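Local coordinates for protein (cytochrome C2) (Blastochloris viridis, PDB 1CO6) that carries electrons on a covalently bound heme c, serving as donor to the photo-oxidised bacteriochlorophyll in the photophosphorylation pathway of a purple photosynthetic bacterium, at residues V30-F35 / K98-D103; G36-T41 / G55-E60; E61-Y66 / D92-I97. One frame throughout, in Å; residues are numbered along the deposited sequence.

How the contacts relate
Three contacts close this strand-free cytochrome c fold round one heme. Their centres form a triangle with sides of about 12 Å, and each has atoms against the heme. Contact 1 joins two loops 63 residues apart; contacts 2 and 3 are nested inside the loop it closes and follow one another in series. Segment 30-35 runs into 36-41, 55-60 leads into helix 60-68, and helix 87-98 leads into 98-103. Arg37 of contact 2 bonds to Val30 O and Lys98 pairs with Glu60, joining contacts 1 and 2; Phe35, Phe63 and Ile97 pack where contacts 1 and 3 meet, while Trp58 and Tyr66 join contacts 2 and 3. Chain segments distant in sequence thus gather round the cofactor.

Contact 1 of 3, residues V30-F35 / K98-D103; sequences VLNGLF and KQFNAD. With HEC (heme c), chain B.
Gly33 comes within 3.9 Å of Ala102, CA to CA, as the type II beta turn Leu31-Leu34 lies against the chain leaving helix 87-98, and the backbones are farther apart at Phe35 and Lys98. Gly33, at the third position of the turn, has a positive phi (54°) and brings its N within 3.7 Å of Ala102 CA. Asn32 CB touches two carbonyls, 3.3 Å from both Asn101 O and Ala102 O, while OD1 lies near Phe100 CB, the amide and ring planes 38° apart. The amide is held at both ends: OD1 accepts from Gly20 N, and ND2 donates to a water (2.8 Å) that donates to Ala102 O (3.0 Å). At the other end, the Lys98 chain crosses Phe35 at about a right angle, its CG 3.5 Å from Phe35 CD2. Bends at chi3 and chi4 return NZ to within 3.8 Å of Phe35 CB, where it forms a salt bridge to Glu60. On the heme side, Leu34 CD1 meets methyl CMA and Leu31 CD1 meets CHB. With no direct hydrogen bond between the segments, a water supplies a polar link; direct contact rests on the close approach at Gly33, Asn32 CB against two carbonyl oxygens, and lysine methylene against phenyl carbon.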
loop_
_atom_site.group_PDB
_atom_site.type_symbol
_atom_site.label_atom_id
_atom_site.label_comp_id
_atom_site.label_asym_id
_atom_site.label_seq_id
_atom_site.Cartn_x
_atom_site.Cartn_y
_atom_site.Cartn_z
ATOM N N VAL A 30 2.463 6.844 -4.320
ATOM C CA VAL A 30 3.695 6.413 -3.565
ATOM C C VAL A 30 3.303 5.711 -2.242
ATOM O O VAL A 30 2.360 6.130 -1.532
ATOM C CB VAL A 30 4.591 7.628 -3.271
ATOM C CG1 VAL A 30 5.674 7.321 -2.263
ATOM C CG2 VAL A 30 5.181 8.149 -4.578
ATOM N N LEU A 31 4.045 4.672 -1.870
ATOM C CA LEU A 31 3.765 3.919 -0.639
ATOM C C LEU A 31 4.744 4.198 0.476
ATOM O O LEU A 31 4.717 3.404 1.435
ATOM C CB LEU A 31 3.539 2.421 -0.920
ATOM C CG LEU A 31 2.376 2.011 -1.786
ATOM C CD1 LEU A 31 2.341 0.495 -1.955
ATOM C CD2 LEU A 31 1.003 2.518 -1.291
ATOM N N ASN A 32 5.528 5.218 0.375
ATOM C CA ASN A 32 6.454 5.643 1.465
ATOM C C ASN A 32 5.534 6.202 2.571
ATOM O O ASN A 32 4.543 6.892 2.252
ATOM C CB ASN A 32 7.352 6.787 0.990
ATOM C CG ASN A 32 8.472 6.255 0.109
ATOM O OD1 ASN A 32 8.947 5.136 0.347
ATOM N ND2 ASN A 32 8.829 7.081 -0.874
ATOM N N GLY A 33 5.887 5.924 3.804
ATOM C CA GLY A 33 5.111 6.347 4.973
ATOM C C GLY A 33 3.660 5.918 4.913
ATOM O O GLY A 33 2.763 6.684 5.299
ATOM N N LEU A 34 3.339 4.722 4.466
ATOM C CA LEU A 34 1.962 4.280 4.393
ATOM C C LEU A 34 1.254 4.110 5.744
ATOM O O LEU A 34 0.111 4.649 5.893
ATOM C CB LEU A 34 1.877 2.977 3.534
ATOM C CG LEU A 34 0.470 2.403 3.537
ATOM C CD1 LEU A 34 -0.517 3.182 2.636
ATOM C CD2 LEU A 34 0.557 0.961 3.050
ATOM N N PHE A 35 1.840 3.362 6.688
ATOM C CA PHE A 35 1.099 3.100 7.954
ATOM C C PHE A 35 0.892 4.356 8.784
ATOM O O PHE A 35 1.879 5.039 9.037
ATOM C CB PHE A 35 1.747 1.924 8.714
ATOM C CG PHE A 35 1.708 0.673 7.848
ATOM C CD1 PHE A 35 0.487 0.060 7.603
ATOM C CD2 PHE A 35 2.893 0.172 7.308
ATOM C CE1 PHE A 35 0.433 -1.067 6.786
ATOM C CE2 PHE A 35 2.862 -0.975 6.471
ATOM C CZ PHE A 35 1.622 -1.561 6.222
ATOM N N LYS A 98 7.007 -1.189 6.027
ATOM C CA LYS A 98 7.250 -0.502 7.299
ATOM C C LYS A 98 8.648 0.076 7.399
ATOM O O LYS A 98 8.806 0.997 8.201
ATOM C CB LYS A 98 6.971 -1.321 8.582
ATOM C CG LYS A 98 5.591 -0.922 9.165
ATOM C CD LYS A 98 5.446 -1.226 10.649
ATOM C CE LYS A 98 4.843 -0.097 11.472
ATOM N NZ LYS A 98 3.352 -0.127 11.515
ATOM N N GLN A 99 9.619 -0.403 6.668
ATOM C CA GLN A 99 10.975 0.101 6.677
ATOM C C GLN A 99 11.086 1.555 6.227
ATOM O O GLN A 99 12.030 2.235 6.667
ATOM C CB GLN A 99 11.972 -0.637 5.751
ATOM C CG GLN A 99 12.120 -2.092 6.132
ATOM C CD GLN A 99 13.072 -2.766 5.166
ATOM O OE1 GLN A 99 14.133 -3.186 5.614
ATOM N NE2 GLN A 99 12.695 -2.864 3.890
ATOM N N PHE A 100 10.161 2.012 5.413
ATOM C CA PHE A 100 10.263 3.377 4.858
ATOM C C PHE A 100 9.566 4.533 5.532
ATOM O O PHE A 100 8.415 4.440 5.955
ATOM C CB PHE A 100 9.838 3.304 3.351
ATOM C CG PHE A 100 10.619 2.288 2.566
ATOM C CD1 PHE A 100 10.199 0.972 2.546
ATOM C CD2 PHE A 100 11.753 2.633 1.859
ATOM C CE1 PHE A 100 10.896 -0.009 1.828
ATOM C CE2 PHE A 100 12.463 1.652 1.152
ATOM C CZ PHE A 100 12.036 0.318 1.113
ATOM N N ASN A 101 10.289 5.647 5.564
ATOM C CA ASN A 101 9.795 6.946 6.067
ATOM C C ASN A 101 9.030 7.570 4.884
ATOM O O ASN A 101 9.234 7.121 3.731
ATOM C CB ASN A 101 10.966 7.821 6.566
ATOM C CG ASN A 101 11.524 7.291 7.884
ATOM O OD1 ASN A 101 10.720 6.958 8.778
ATOM N ND2 ASN A 101 12.832 7.139 7.991
ATOM N N ALA A 102 8.257 8.581 5.112
ATOM C CA ALA A 102 7.451 9.285 4.124
ATOM C C ALA A 102 8.344 9.834 3.019
ATOM O O ALA A 102 7.886 9.957 1.867
ATOM C CB ALA A 102 6.555 10.347 4.768
ATOM N N ASP A 103 9.590 10.122 3.338
ATOM C CA ASP A 103 10.571 10.656 2.381
ATOM C C ASP A 103 11.316 9.543 1.638
ATOM O O ASP A 103 12.196 9.892 0.819
ATOM C CB ASP A 103 11.527 11.662 3.047
ATOM C CG ASP A 103 12.439 10.978 4.048
ATOM O OD1 ASP A 103 12.568 9.746 4.171
ATOM O OD2 ASP A 103 13.070 11.773 4.783
HETATM FE FE HEC B . -2.296 -0.458 -5.012
HETATM C CHA HEC B . -3.970 2.272 -4.043
HETATM C CHB HEC B . -1.224 -0.985 -1.800
HETATM C CHC HEC B . -0.791 -3.430 -5.986
HETATM C CHD HEC B . -2.966 0.279 -8.325
HETATM N NA HEC B . -2.531 0.489 -3.244
HETATM C C1A HEC B . -3.395 1.552 -2.998
HETATM C C2A HEC B . -3.480 1.772 -1.582
HETATM C C3A HEC B . -2.720 0.850 -0.975
HETATM C C4A HEC B . -2.120 0.015 -1.993
HETATM C CMA HEC B . -2.485 0.640 0.540
HETATM C CAA HEC B . -4.246 2.955 -0.906
HETATM C CBA HEC B . -3.305 4.195 -0.953
HETATM C CGA HEC B . -3.785 5.465 -0.295
HETATM O O1A HEC B . -4.867 5.436 0.268
HETATM O O2A HEC B . -2.995 6.436 -0.408
HETATM N NB HEC B . -1.222 -1.877 -4.104
HETATM C C1B HEC B . -0.835 -1.870 -2.758
HETATM C C2B HEC B . -0.035 -3.046 -2.518
HETATM C C3B HEC B . 0.050 -3.737 -3.658
HETATM C C4B HEC B . -0.658 -3.017 -4.673
HETATM C CMB HEC B . 0.557 -3.355 -1.126
HETATM C CAB HEC B . 0.858 -5.065 -3.851
HETATM C CBB HEC B . 0.275 -6.196 -3.239
HETATM N NC HEC B . -1.961 -1.380 -6.794
HETATM C C1C HEC B . -1.339 -2.596 -6.966
HETATM C C2C HEC B . -1.313 -2.888 -8.389
HETATM C C3C HEC B . -1.943 -1.897 -9.031
HETATM C C4C HEC B . -2.329 -0.916 -8.052
HETATM C CMC HEC B . -0.710 -4.176 -8.986
HETATM C CAC HEC B . -2.099 -1.748 -10.601
HETATM C CBC HEC B . -2.723 -2.756 -11.356
HETATM N ND HEC B . -3.242 1.025 -5.986
HETATM C C1D HEC B . -3.471 1.119 -7.360
HETATM C C2D HEC B . -4.346 2.269 -7.599
HETATM C C3D HEC B . -4.604 2.835 -6.419
HETATM C C4D HEC B . -3.948 2.059 -5.403
HETATM C CMD HEC B . -4.822 2.683 -9.015
HETATM C CAD HEC B . -5.543 4.033 -6.116
HETATM C CBD HEC B . -6.954 3.512 -5.693
HETATM C CGD HEC B . -8.060 4.538 -5.861
HETATM O O1D HEC B . -9.195 3.976 -5.792
HETATM O O2D HEC B . -7.817 5.758 -6.025
HETATM O O HOH W 1 7.883 9.667 -1.118
#

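Contact 2 of 3, residues G36-T41 / G55-E60; sequences GRHSGT and GITWTE. With HEC (heme c), chain B.
Trp58 and Ser39 meet beside a heme propionate, Ser39 CB lying 3.5 Å from Trp58 NE1. The indole N-H is directed at the propionate, donating to HEC O1A at 3.0 Å along a somewhat bent path (150°). Ile56 CG2 sits over the centre of one indole face, and heme methyl CMA lies over the opposite face, toward the rim; the ring is thereby held between a side chain of its own segment and the cofactor. Arg37 serves the other oxygen of the same carboxylate: its chain is extended from CG to NE, and O2A lies at the edge of the guanidinium, in its plane, bonded to NH1 at 3.1 Å. Because NH1 also donates to Val30 O, the group is fixed from two directions. Gly40 N adds a weak bond to O1A. A propionate held by a tryptophan and an arginine is a familiar feature of class I cytochromes c, and these contacts probably help to stabilise its negative charge. Between the backbones, a single beta bridge pairs His38 with Thr57. Three backbone bonds join the segments: Gly36 N to Trp58 O, a nearly straight Trp58 N to Arg37 O (2.8 Å), and Ser39 N to Ile56 O. With chi1 at 61°, Ser39 OG lies between its own N and carbonyl carbon, where it is hydrogen-bonded to Ser54 OG and Asn51 O. On the outer side, His38 turns a ring face to Thr57, and Thr57 OG1 stands over the rim of that face, 3.2 Å from His38 CE1.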
loop_
_atom_site.group_PDB
_atom_site.type_symbol
_atom_site.label_atom_id
_atom_site.label_comp_id
_atom_site.label_asym_id
_atom_site.label_seq_id
_atom_site.Cartn_x
_atom_site.Cartn_y
_atom_site.Cartn_z
ATOM N N GLY A 36 -0.355 4.564 9.184
ATOM C CA GLY A 36 -0.745 5.722 10.008
ATOM C C GLY A 36 -1.373 6.793 9.168
ATOM O O GLY A 36 -2.083 7.667 9.705
ATOM N N ARG A 37 -1.117 6.724 7.847
ATOM C CA ARG A 37 -1.687 7.790 6.962
ATOM C C ARG A 37 -3.161 7.538 6.639
ATOM O O ARG A 37 -3.627 6.379 6.636
ATOM C CB ARG A 37 -0.733 7.979 5.802
ATOM C CG ARG A 37 -1.020 7.365 4.444
ATOM C CD ARG A 37 -0.009 7.989 3.443
ATOM N NE ARG A 37 -0.313 7.348 2.170
ATOM C CZ ARG A 37 0.538 6.812 1.274
ATOM N NH1 ARG A 37 0.078 6.237 0.137
ATOM N NH2 ARG A 37 1.860 6.810 1.471
ATOM N N HIS A 38 -3.906 8.628 6.454
ATOM C CA HIS A 38 -5.343 8.602 6.081
ATOM C C HIS A 38 -5.410 8.311 4.589
ATOM O O HIS A 38 -4.548 8.742 3.798
ATOM C CB HIS A 38 -6.055 9.942 6.445
ATOM C CG HIS A 38 -6.276 10.025 7.925
ATOM N ND1 HIS A 38 -7.496 10.079 8.541
ATOM C CD2 HIS A 38 -5.358 9.984 8.948
ATOM C CE1 HIS A 38 -7.317 10.105 9.863
ATOM N NE2 HIS A 38 -6.031 10.032 10.142
ATOM N N SER A 39 -6.381 7.543 4.179
ATOM C CA SER A 39 -6.474 7.205 2.723
ATOM C C SER A 39 -6.734 8.462 1.906
ATOM O O SER A 39 -7.367 9.425 2.390
ATOM C CB SER A 39 -7.524 6.131 2.439
ATOM O OG SER A 39 -8.804 6.567 2.821
ATOM N N GLY A 40 -6.315 8.409 0.663
ATOM C CA GLY A 40 -6.524 9.485 -0.290
ATOM C C GLY A 40 -5.810 10.772 -0.021
ATOM O O GLY A 40 -6.349 11.833 -0.462
ATOM N N THR A 41 -4.649 10.769 0.613
ATOM C CA THR A 41 -3.974 12.032 0.879
ATOM C C THR A 41 -2.677 12.267 0.170
ATOM O O THR A 41 -2.203 13.401 0.427
ATOM C CB THR A 41 -3.935 12.255 2.448
ATOM O OG1 THR A 41 -2.987 11.354 3.065
ATOM C CG2 THR A 41 -5.326 12.093 3.105
ATOM N N GLY A 55 -12.747 7.283 4.566
ATOM C CA GLY A 55 -12.513 7.529 6.018
ATOM C C GLY A 55 -11.545 6.536 6.626
ATOM O O GLY A 55 -11.448 6.371 7.867
ATOM N N ILE A 56 -10.783 5.834 5.789
ATOM C CA ILE A 56 -9.863 4.841 6.339
ATOM C C ILE A 56 -8.540 5.475 6.767
ATOM O O ILE A 56 -7.988 6.404 6.181
ATOM C CB ILE A 56 -9.555 3.726 5.265
ATOM C CG1 ILE A 56 -10.709 2.725 5.183
ATOM C CG2 ILE A 56 -8.193 3.006 5.421
ATOM C CD1 ILE A 56 -10.565 1.744 3.984
ATOM N N THR A 57 -8.050 4.872 7.849
ATOM C CA THR A 57 -6.708 5.206 8.348
ATOM C C THR A 57 -5.932 3.889 8.138
ATOM O O THR A 57 -6.419 2.822 8.610
ATOM C CB THR A 57 -6.642 5.707 9.834
ATOM O OG1 THR A 57 -7.446 6.918 9.790
ATOM C CG2 THR A 57 -5.193 5.951 10.276
ATOM N N TRP A 58 -4.773 3.953 7.511
ATOM C CA TRP A 58 -4.010 2.718 7.247
ATOM C C TRP A 58 -3.193 2.177 8.409
ATOM O O TRP A 58 -2.026 2.524 8.569
ATOM C CB TRP A 58 -3.102 2.891 6.008
ATOM C CG TRP A 58 -3.885 3.123 4.767
ATOM C CD1 TRP A 58 -3.929 4.271 4.046
ATOM C CD2 TRP A 58 -4.721 2.184 4.092
ATOM N NE1 TRP A 58 -4.732 4.089 2.941
ATOM C CE2 TRP A 58 -5.209 2.816 2.934
ATOM C CE3 TRP A 58 -5.069 0.840 4.342
ATOM C CZ2 TRP A 58 -6.097 2.192 2.051
ATOM C CZ3 TRP A 58 -5.939 0.213 3.466
ATOM C CH2 TRP A 58 -6.417 0.860 2.320
ATOM N N THR A 59 -3.834 1.338 9.150
ATOM C CA THR A 59 -3.217 0.632 10.287
ATOM C C THR A 59 -2.854 -0.703 9.642
ATOM O O THR A 59 -3.364 -0.996 8.536
ATOM C CB THR A 59 -4.266 0.436 11.456
ATOM O OG1 THR A 59 -5.331 -0.421 10.950
ATOM C CG2 THR A 59 -4.842 1.737 12.043
ATOM N N GLU A 60 -2.056 -1.487 10.353
ATOM C CA GLU A 60 -1.673 -2.829 9.900
ATOM C C GLU A 60 -2.852 -3.753 9.730
ATOM O O GLU A 60 -2.899 -4.451 8.694
ATOM C CB GLU A 60 -0.679 -3.526 10.818
ATOM C CG GLU A 60 0.761 -3.027 10.766
ATOM C CD GLU A 60 1.730 -3.962 11.449
ATOM O OE1 GLU A 60 1.568 -5.175 11.571
ATOM O OE2 GLU A 60 2.724 -3.328 11.864
HETATM FE FE HEC B . -2.296 -0.458 -5.012
HETATM C CHA HEC B . -3.970 2.272 -4.043
HETATM C CHB HEC B . -1.224 -0.985 -1.800
HETATM C CHC HEC B . -0.791 -3.430 -5.986
HETATM C CHD HEC B . -2.966 0.279 -8.325
HETATM N NA HEC B . -2.531 0.489 -3.244
HETATM C C1A HEC B . -3.395 1.552 -2.998
HETATM C C2A HEC B . -3.480 1.772 -1.582
HETATM C C3A HEC B . -2.720 0.850 -0.975
HETATM C C4A HEC B . -2.120 0.015 -1.993
HETATM C CMA HEC B . -2.485 0.640 0.540
HETATM C CAA HEC B . -4.246 2.955 -0.906
HETATM C CBA HEC B . -3.305 4.195 -0.953
HETATM C CGA HEC B . -3.785 5.465 -0.295
HETATM O O1A HEC B . -4.867 5.436 0.268
HETATM O O2A HEC B . -2.995 6.436 -0.408
HETATM N NB HEC B . -1.222 -1.877 -4.104
HETATM C C1B HEC B . -0.835 -1.870 -2.758
HETATM C C2B HEC B . -0.035 -3.046 -2.518
HETATM C C3B HEC B . 0.050 -3.737 -3.658
HETATM C C4B HEC B . -0.658 -3.017 -4.673
HETATM C CMB HEC B . 0.557 -3.355 -1.126
HETATM C CAB HEC B . 0.858 -5.065 -3.851
HETATM C CBB HEC B . 0.275 -6.196 -3.239
HETATM N NC HEC B . -1.961 -1.380 -6.794
HETATM C C1C HEC B . -1.339 -2.596 -6.966
HETATM C C2C HEC B . -1.313 -2.888 -8.389
HETATM C C3C HEC B . -1.943 -1.897 -9.031
HETATM C C4C HEC B . -2.329 -0.916 -8.052
HETATM C CMC HEC B . -0.710 -4.176 -8.986
HETATM C CAC HEC B . -2.099 -1.748 -10.601
HETATM C CBC HEC B . -2.723 -2.756 -11.356
HETATM N ND HEC B . -3.242 1.025 -5.986
HETATM C C1D HEC B . -3.471 1.119 -7.360
HETATM C C2D HEC B . -4.346 2.269 -7.599
HETATM C C3D HEC B . -4.604 2.835 -6.419
HETATM C C4D HEC B . -3.948 2.059 -5.403
HETATM C CMD HEC B . -4.822 2.683 -9.015
HETATM C CAD HEC B . -5.543 4.033 -6.116
HETATM C CBD HEC B . -6.954 3.512 -5.693
HETATM C CGD HEC B . -8.060 4.538 -5.861
HETATM O O1D HEC B . -9.195 3.976 -5.792
HETATM O O2D HEC B . -7.817 5.758 -6.025
HETATM O O HOH W 2 -9.506 9.213 7.260
#

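Contact 3 of 3, residues E61-Y66 / D92-I97; sequences EVFREY and DLIAYI. With HEC (heme c), chain B.
Phe63 carries CG anti to its backbone N (chi1 172°), which sends the phenyl ring across to Leu93, Ile94 and Ile97. In Ile94, by contrast, CG1 is anti to the carbonyl carbon (chi1 -68°), and the CG1-CD1 arm reaches back toward helix 60-68. The two side chains slide past each other in opposite directions, Phe63 CD2 being 3.7 Å from Ile94 CG1. Leu93 crosses the phenylalanine at about a right angle, and Leu93 CD2 comes to the ring edge, 3.7 Å from Phe63 CZ. Heme methyl CMB also lies at that edge, 3.5 Å from Phe63 CZ, and Ile97 CD1 approaches the same atom obliquely. Farther out, the Arg64 chain bends at chi3 and lays one guanidinium face over Ile94 CD1, with NH2 3.6 Å away; NH2 is also hydrogen-bonded to Ser91 OG, so a polar partner serves its N-H. The axes of segments 61-66 and 92-97 approach to 11.3 Å, and their directions differ by 128°, so side chains bridge the gap. Phe10 of helix 3-14 also touches Leu93 and Ile97, so helix 87-98 packs against both helix 60-68 and helix 3-14, while Phe35 meets Phe63 edge-to-face from the adjoining loop.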
loop_
_atom_site.group_PDB
_atom_site.type_symbol
_atom_site.label_atom_id
_atom_site.label_comp_id
_atom_site.label_asym_id
_atom_site.label_seq_id
_atom_site.Cartn_x
_atom_site.Cartn_y
_atom_site.Cartn_z
ATOM N N GLU A 61 -3.773 -3.744 10.684
ATOM C CA GLU A 61 -4.968 -4.635 10.624
ATOM C C GLU A 61 -5.852 -4.306 9.422
ATOM O O GLU A 61 -6.296 -5.213 8.683
ATOM C CB GLU A 61 -5.670 -4.503 11.954
ATOM C CG GLU A 61 -7.024 -4.974 12.377
ATOM C CD GLU A 61 -7.691 -4.252 13.525
ATOM O OE1 GLU A 61 -8.276 -4.729 14.503
ATOM O OE2 GLU A 61 -7.591 -2.994 13.385
ATOM N N VAL A 62 -6.093 -3.008 9.228
ATOM C CA VAL A 62 -6.886 -2.537 8.067
ATOM C C VAL A 62 -6.122 -2.854 6.760
ATOM O O VAL A 62 -6.807 -3.312 5.788
ATOM C CB VAL A 62 -7.268 -1.047 8.175
ATOM C CG1 VAL A 62 -7.902 -0.562 6.858
ATOM C CG2 VAL A 62 -8.145 -0.756 9.397
ATOM N N PHE A 63 -4.807 -2.685 6.739
ATOM C CA PHE A 63 -4.053 -3.018 5.493
ATOM C C PHE A 63 -4.230 -4.506 5.160
ATOM O O PHE A 63 -4.426 -4.950 4.030
ATOM C CB PHE A 63 -2.579 -2.638 5.611
ATOM C CG PHE A 63 -1.683 -3.088 4.487
ATOM C CD1 PHE A 63 -1.604 -2.273 3.339
ATOM C CD2 PHE A 63 -0.949 -4.253 4.540
ATOM C CE1 PHE A 63 -0.757 -2.628 2.264
ATOM C CE2 PHE A 63 -0.141 -4.671 3.459
ATOM C CZ PHE A 63 -0.039 -3.826 2.340
ATOM N N ARG A 64 -4.154 -5.291 6.204
ATOM C CA ARG A 64 -4.270 -6.759 6.142
ATOM C C ARG A 64 -5.587 -7.150 5.508
ATOM O O ARG A 64 -5.620 -8.028 4.608
ATOM C CB ARG A 64 -4.088 -7.342 7.551
ATOM C CG ARG A 64 -3.919 -8.837 7.609
ATOM C CD ARG A 64 -3.421 -9.337 8.907
ATOM N NE ARG A 64 -2.011 -9.202 9.194
ATOM C CZ ARG A 64 -1.058 -10.008 8.690
ATOM N NH1 ARG A 64 -1.233 -11.015 7.820
ATOM N NH2 ARG A 64 0.164 -9.814 9.177
ATOM N N GLU A 65 -6.678 -6.569 6.004
ATOM C CA GLU A 65 -8.002 -6.899 5.441
ATOM C C GLU A 65 -8.152 -6.392 4.006
ATOM O O GLU A 65 -8.739 -7.060 3.115
ATOM C CB GLU A 65 -9.199 -6.423 6.247
ATOM C CG GLU A 65 -9.099 -5.196 7.102
ATOM C CD GLU A 65 -10.015 -5.097 8.286
ATOM O OE1 GLU A 65 -10.247 -4.093 8.939
ATOM O OE2 GLU A 65 -10.532 -6.202 8.589
ATOM N N TYR A 66 -7.663 -5.198 3.729
ATOM C CA TYR A 66 -7.753 -4.611 2.397
ATOM C C TYR A 66 -7.004 -5.412 1.376
ATOM O O TYR A 66 -7.495 -5.741 0.303
ATOM C CB TYR A 66 -7.189 -3.171 2.411
ATOM C CG TYR A 66 -6.992 -2.495 1.087
ATOM C CD1 TYR A 66 -5.715 -2.382 0.517
ATOM C CD2 TYR A 66 -8.102 -1.972 0.387
ATOM C CE1 TYR A 66 -5.521 -1.733 -0.700
ATOM C CE2 TYR A 66 -7.919 -1.297 -0.848
ATOM C CZ TYR A 66 -6.637 -1.219 -1.372
ATOM O OH TYR A 66 -6.466 -0.557 -2.541
ATOM N N ASP A 92 5.034 -10.580 5.527
ATOM C CA ASP A 92 6.345 -10.193 4.949
ATOM C C ASP A 92 6.266 -8.807 4.282
ATOM O O ASP A 92 7.124 -7.944 4.494
ATOM C CB ASP A 92 6.894 -11.252 3.987
ATOM C CG ASP A 92 7.292 -12.510 4.788
ATOM O OD1 ASP A 92 7.558 -12.449 5.982
ATOM O OD2 ASP A 92 7.273 -13.568 4.148
ATOM N N LEU A 93 5.167 -8.686 3.501
ATOM C CA LEU A 93 4.893 -7.416 2.806
ATOM C C LEU A 93 4.865 -6.225 3.752
ATOM O O LEU A 93 5.431 -5.147 3.469
ATOM C CB LEU A 93 3.544 -7.683 2.084
ATOM C CG LEU A 93 3.043 -6.440 1.341
ATOM C CD1 LEU A 93 4.068 -6.093 0.260
ATOM C CD2 LEU A 93 1.656 -6.761 0.778
ATOM N N ILE A 94 4.130 -6.371 4.849
ATOM C CA ILE A 94 4.045 -5.374 5.904
ATOM C C ILE A 94 5.456 -5.049 6.403
ATOM O O ILE A 94 5.769 -3.819 6.488
ATOM C CB ILE A 94 3.141 -5.781 7.107
ATOM C CG1 ILE A 94 1.668 -5.856 6.695
ATOM C CG2 ILE A 94 3.333 -4.782 8.313
ATOM C CD1 ILE A 94 0.745 -6.592 7.706
ATOM N N ALA A 95 6.259 -6.063 6.685
ATOM C CA ALA A 95 7.637 -5.823 7.186
ATOM C C ALA A 95 8.456 -4.934 6.244
ATOM O O ALA A 95 9.160 -3.984 6.672
ATOM C CB ALA A 95 8.310 -7.170 7.408
ATOM N N TYR A 96 8.322 -5.229 4.935
ATOM C CA TYR A 96 9.043 -4.473 3.912
ATOM C C TYR A 96 8.630 -2.992 3.827
ATOM O O TYR A 96 9.433 -2.062 3.800
ATOM C CB TYR A 96 8.859 -5.171 2.537
ATOM C CG TYR A 96 9.588 -4.380 1.462
ATOM C CD1 TYR A 96 10.985 -4.307 1.375
ATOM C CD2 TYR A 96 8.826 -3.711 0.491
ATOM C CE1 TYR A 96 11.635 -3.592 0.350
ATOM C CE2 TYR A 96 9.442 -2.975 -0.532
ATOM C CZ TYR A 96 10.848 -2.930 -0.576
ATOM O OH TYR A 96 11.380 -2.161 -1.556
ATOM N N ILE A 97 7.297 -2.794 3.739
ATOM C CA ILE A 97 6.778 -1.438 3.601
ATOM C C ILE A 97 7.105 -0.590 4.829
ATOM O O ILE A 97 7.367 0.610 4.662
ATOM C CB ILE A 97 5.248 -1.452 3.255
ATOM C CG1 ILE A 97 5.005 -2.112 1.866
ATOM C CG2 ILE A 97 4.633 -0.013 3.289
ATOM C CD1 ILE A 97 3.467 -2.282 1.601
HETATM FE FE HEC B . -2.296 -0.458 -5.012
HETATM C CHA HEC B . -3.970 2.272 -4.043
HETATM C CHB HEC B . -1.224 -0.985 -1.800
HETATM C CHC HEC B . -0.791 -3.430 -5.986
HETATM C CHD HEC B . -2.966 0.279 -8.325
HETATM N NA HEC B . -2.531 0.489 -3.244
HETATM C C1A HEC B . -3.395 1.552 -2.998
HETATM C C2A HEC B . -3.480 1.772 -1.582
HETATM C C3A HEC B . -2.720 0.850 -0.975
HETATM C C4A HEC B . -2.120 0.015 -1.993
HETATM C CMA HEC B . -2.485 0.640 0.540
HETATM C CAA HEC B . -4.246 2.955 -0.906
HETATM C CBA HEC B . -3.305 4.195 -0.953
HETATM C CGA HEC B . -3.785 5.465 -0.295
HETATM O O1A HEC B . -4.867 5.436 0.268
HETATM O O2A HEC B . -2.995 6.436 -0.408
HETATM N NB HEC B . -1.222 -1.877 -4.104
HETATM C C1B HEC B . -0.835 -1.870 -2.758
HETATM C C2B HEC B . -0.035 -3.046 -2.518
HETATM C C3B HEC B . 0.050 -3.737 -3.658
HETATM C C4B HEC B . -0.658 -3.017 -4.673
HETATM C CMB HEC B . 0.557 -3.355 -1.126
HETATM C CAB HEC B . 0.858 -5.065 -3.851
HETATM C CBB HEC B . 0.275 -6.196 -3.239
HETATM N NC HEC B . -1.961 -1.380 -6.794
HETATM C C1C HEC B . -1.339 -2.596 -6.966
HETATM C C2C HEC B . -1.313 -2.888 -8.389
HETATM C C3C HEC B . -1.943 -1.897 -9.031
HETATM C C4C HEC B . -2.329 -0.916 -8.052
HETATM C CMC HEC B . -0.710 -4.176 -8.986
HETATM C CAC HEC B . -2.099 -1.748 -10.601
HETATM C CBC HEC B . -2.723 -2.756 -11.356
HETATM N ND HEC B . -3.242 1.025 -5.986
HETATM C C1D HEC B . -3.471 1.119 -7.360
HETATM C C2D HEC B . -4.346 2.269 -7.599
HETATM C C3D HEC B . -4.604 2.835 -6.419
HETATM C C4D HEC B . -3.948 2.059 -5.403
HETATM C CMD HEC B . -4.822 2.683 -9.015
HETATM C CAD HEC B . -5.543 4.033 -6.116
HETATM C CBD HEC B . -6.954 3.512 -5.693
HETATM C CGD HEC B . -8.060 4.538 -5.861
HETATM O O1D HEC B . -9.195 3.976 -5.792
HETATM O O2D HEC B . -7.817 5.758 -6.025
#